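Local coordinates for capsule biosynthesis protein capD (Bacillus anthracis, PDB 3G9K) that cleaves the poly-gamma-D-glutamate capsule and transfers it to the side-chain amino group of meso-diaminopimelic acid in peptidoglycan, at residues E70-G75 and A151-E156. Sequence-based numbering, arbitrary orientation.
Sequences ETIGIG and ALIKDE
Thr71 and Lys154 pair through both backbone groups: Thr71 N donates to Lys154 O (2.9 Å) and Lys154 N to Thr71 O (2.8 Å). Two residues on, Gly73 N reaches Leu152 O at 2.9 Å, whereas the return bond from Leu152 N to Gly73 O (3.0 Å) is the more bent, its donor tilted 17° from the carbonyl plane. The four acceptors also receive CA-H contacts, the shortest from Ala151 CA to Gly73 O (3.0 Å). Outward-facing backbone groups bond to the flanking strands, Ile72 to Leu65 and Ile153 to Thr162. Just beyond the end of strand 150-155, Glu156 bends back at chi2 (-88°) and its OE2 accepts the hydroxyl proton of Thr71 OG1 at 2.7 Å, on the anti side of the carboxylate. On the other face, Glu70, extended with CG anti to the backbone N, runs obliquely past Ile153, with OE2 3.7 Å from methyl CG2. Its carboxylate is satisfied beyond the pair, OE2 by Tyr93 and OE1 by Tyr231 of the other chain. Ile72 and Ile153 lie side by side on this face, CG1 to CG1 4.2 Å; with Ile74 they pack against helix 82-94. Within this chain the two strands are the inner pair of an antiparallel sheet, between strands 63-67 and 160-164, and the helix over one face is consistent with the four-layer alpha-beta-beta-alpha sandwich of the Ntn hydrolases, the clan of the gamma-glutamyltransferases.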
loop_
_atom_site.group_PDB
_atom_site.type_symbol
_atom_site.label_atom_id
_atom_site.label_comp_id
_atom_site.label_asym_id
_atom_site.label_seq_id
_atom_site.Cartn_x
_atom_site.Cartn_y
_atom_site.Cartn_z
ATOM N N GLU B 70 0.988 4.922 -23.025
ATOM C CA GLU B 70 1.321 5.172 -21.613
ATOM C C GLU B 70 0.814 4.111 -20.634
ATOM O O GLU B 70 -0.334 3.675 -20.716
ATOM C CB GLU B 70 0.810 6.546 -21.163
ATOM C CG GLU B 70 1.386 6.960 -19.804
ATOM C CD GLU B 70 0.959 8.345 -19.345
ATOM O OE1 GLU B 70 -0.180 8.505 -18.885
ATOM O OE2 GLU B 70 1.768 9.272 -19.432
ATOM N N THR B 71 1.673 3.736 -19.687
ATOM C CA THR B 71 1.275 2.823 -18.600
ATOM C C THR B 71 1.628 3.450 -17.285
ATOM O O THR B 71 2.697 3.975 -17.148
ATOM C CB THR B 71 1.933 1.450 -18.785
ATOM O OG1 THR B 71 1.374 0.858 -19.979
ATOM C CG2 THR B 71 1.700 0.518 -17.564
ATOM N N ILE B 72 0.683 3.453 -16.349
ATOM C CA ILE B 72 0.890 3.998 -15.017
ATOM C C ILE B 72 0.560 2.949 -13.958
ATOM O O ILE B 72 -0.483 2.333 -14.005
ATOM C CB ILE B 72 0.013 5.232 -14.708
ATOM C CG1 ILE B 72 0.234 6.350 -15.710
ATOM C CG2 ILE B 72 0.294 5.772 -13.305
ATOM C CD1 ILE B 72 -0.858 7.433 -15.574
ATOM N N GLY B 73 1.481 2.759 -13.008
ATOM C CA GLY B 73 1.214 1.951 -11.787
ATOM C C GLY B 73 1.270 2.905 -10.601
ATOM O O GLY B 73 2.172 3.724 -10.515
ATOM N N ILE B 74 0.306 2.826 -9.697
ATOM C CA ILE B 74 0.171 3.841 -8.660
ATOM C C ILE B 74 -0.561 3.241 -7.465
ATOM O O ILE B 74 -1.405 2.329 -7.600
ATOM C CB ILE B 74 -0.523 5.163 -9.196
ATOM C CG1 ILE B 74 -0.461 6.332 -8.237
ATOM C CG2 ILE B 74 -2.057 4.886 -9.596
ATOM C CD1 ILE B 74 -0.733 7.681 -8.867
ATOM N N GLY B 75 -0.262 3.796 -6.293
ATOM C CA GLY B 75 -0.977 3.455 -5.076
ATOM C C GLY B 75 -0.469 4.270 -3.925
ATOM O O GLY B 75 0.490 5.038 -4.079
ATOM N N ALA B 151 4.584 5.687 -7.605
ATOM C CA ALA B 151 4.126 5.440 -8.973
ATOM C C ALA B 151 5.322 5.196 -9.930
ATOM O O ALA B 151 6.463 5.636 -9.663
ATOM C CB ALA B 151 3.342 6.639 -9.454
ATOM N N LEU B 152 5.062 4.445 -10.990
ATOM C CA LEU B 152 5.934 4.427 -12.187
ATOM C C LEU B 152 5.068 4.720 -13.390
ATOM O O LEU B 152 3.889 4.399 -13.404
ATOM C CB LEU B 152 6.678 3.085 -12.348
ATOM C CG LEU B 152 7.693 2.700 -11.285
ATOM C CD1 LEU B 152 8.107 1.218 -11.553
ATOM C CD2 LEU B 152 8.941 3.605 -11.231
ATOM N N ILE B 153 5.665 5.359 -14.382
ATOM C CA ILE B 153 5.015 5.626 -15.638
ATOM C C ILE B 153 5.924 5.126 -16.740
ATOM O O ILE B 153 7.061 5.545 -16.803
ATOM C CB ILE B 153 4.833 7.132 -15.861
ATOM C CG1 ILE B 153 4.028 7.774 -14.724
ATOM C CG2 ILE B 153 4.164 7.415 -17.235
ATOM C CD1 ILE B 153 3.916 9.312 -14.859
ATOM N N LYS B 154 5.399 4.277 -17.630
ATOM C CA LYS B 154 6.124 3.885 -18.830
ATOM C C LYS B 154 5.569 4.629 -20.040
ATOM O O LYS B 154 4.379 4.574 -20.294
ATOM C CB LYS B 154 6.032 2.385 -19.081
ATOM C CG LYS B 154 6.755 1.951 -20.355
ATOM C CD LYS B 154 7.151 0.498 -20.342
ATOM C CE LYS B 154 7.996 0.180 -21.577
ATOM N NZ LYS B 154 8.037 -1.279 -21.824
ATOM N N ASP B 155 6.432 5.332 -20.749
ATOM C CA ASP B 155 6.124 5.868 -22.062
ATOM C C ASP B 155 6.257 4.737 -23.033
ATOM O O ASP B 155 7.319 4.276 -23.269
ATOM C CB ASP B 155 7.108 6.964 -22.447
ATOM C CG ASP B 155 6.782 7.622 -23.788
ATOM O OD1 ASP B 155 6.303 6.959 -24.689
ATOM O OD2 ASP B 155 7.029 8.806 -23.914
ATOM N N GLU B 156 5.152 4.288 -23.576
ATOM C CA GLU B 156 5.181 3.079 -24.324
ATOM C C GLU B 156 5.637 3.350 -25.757
ATOM O O GLU B 156 6.033 2.452 -26.444
ATOM C CB GLU B 156 3.839 2.338 -24.328
ATOM C CG GLU B 156 3.298 1.874 -23.009
ATOM C CD GLU B 156 3.772 0.518 -22.586
ATOM O OE1 GLU B 156 4.507 -0.120 -23.311
ATOM O OE2 GLU B 156 3.445 0.107 -21.478
#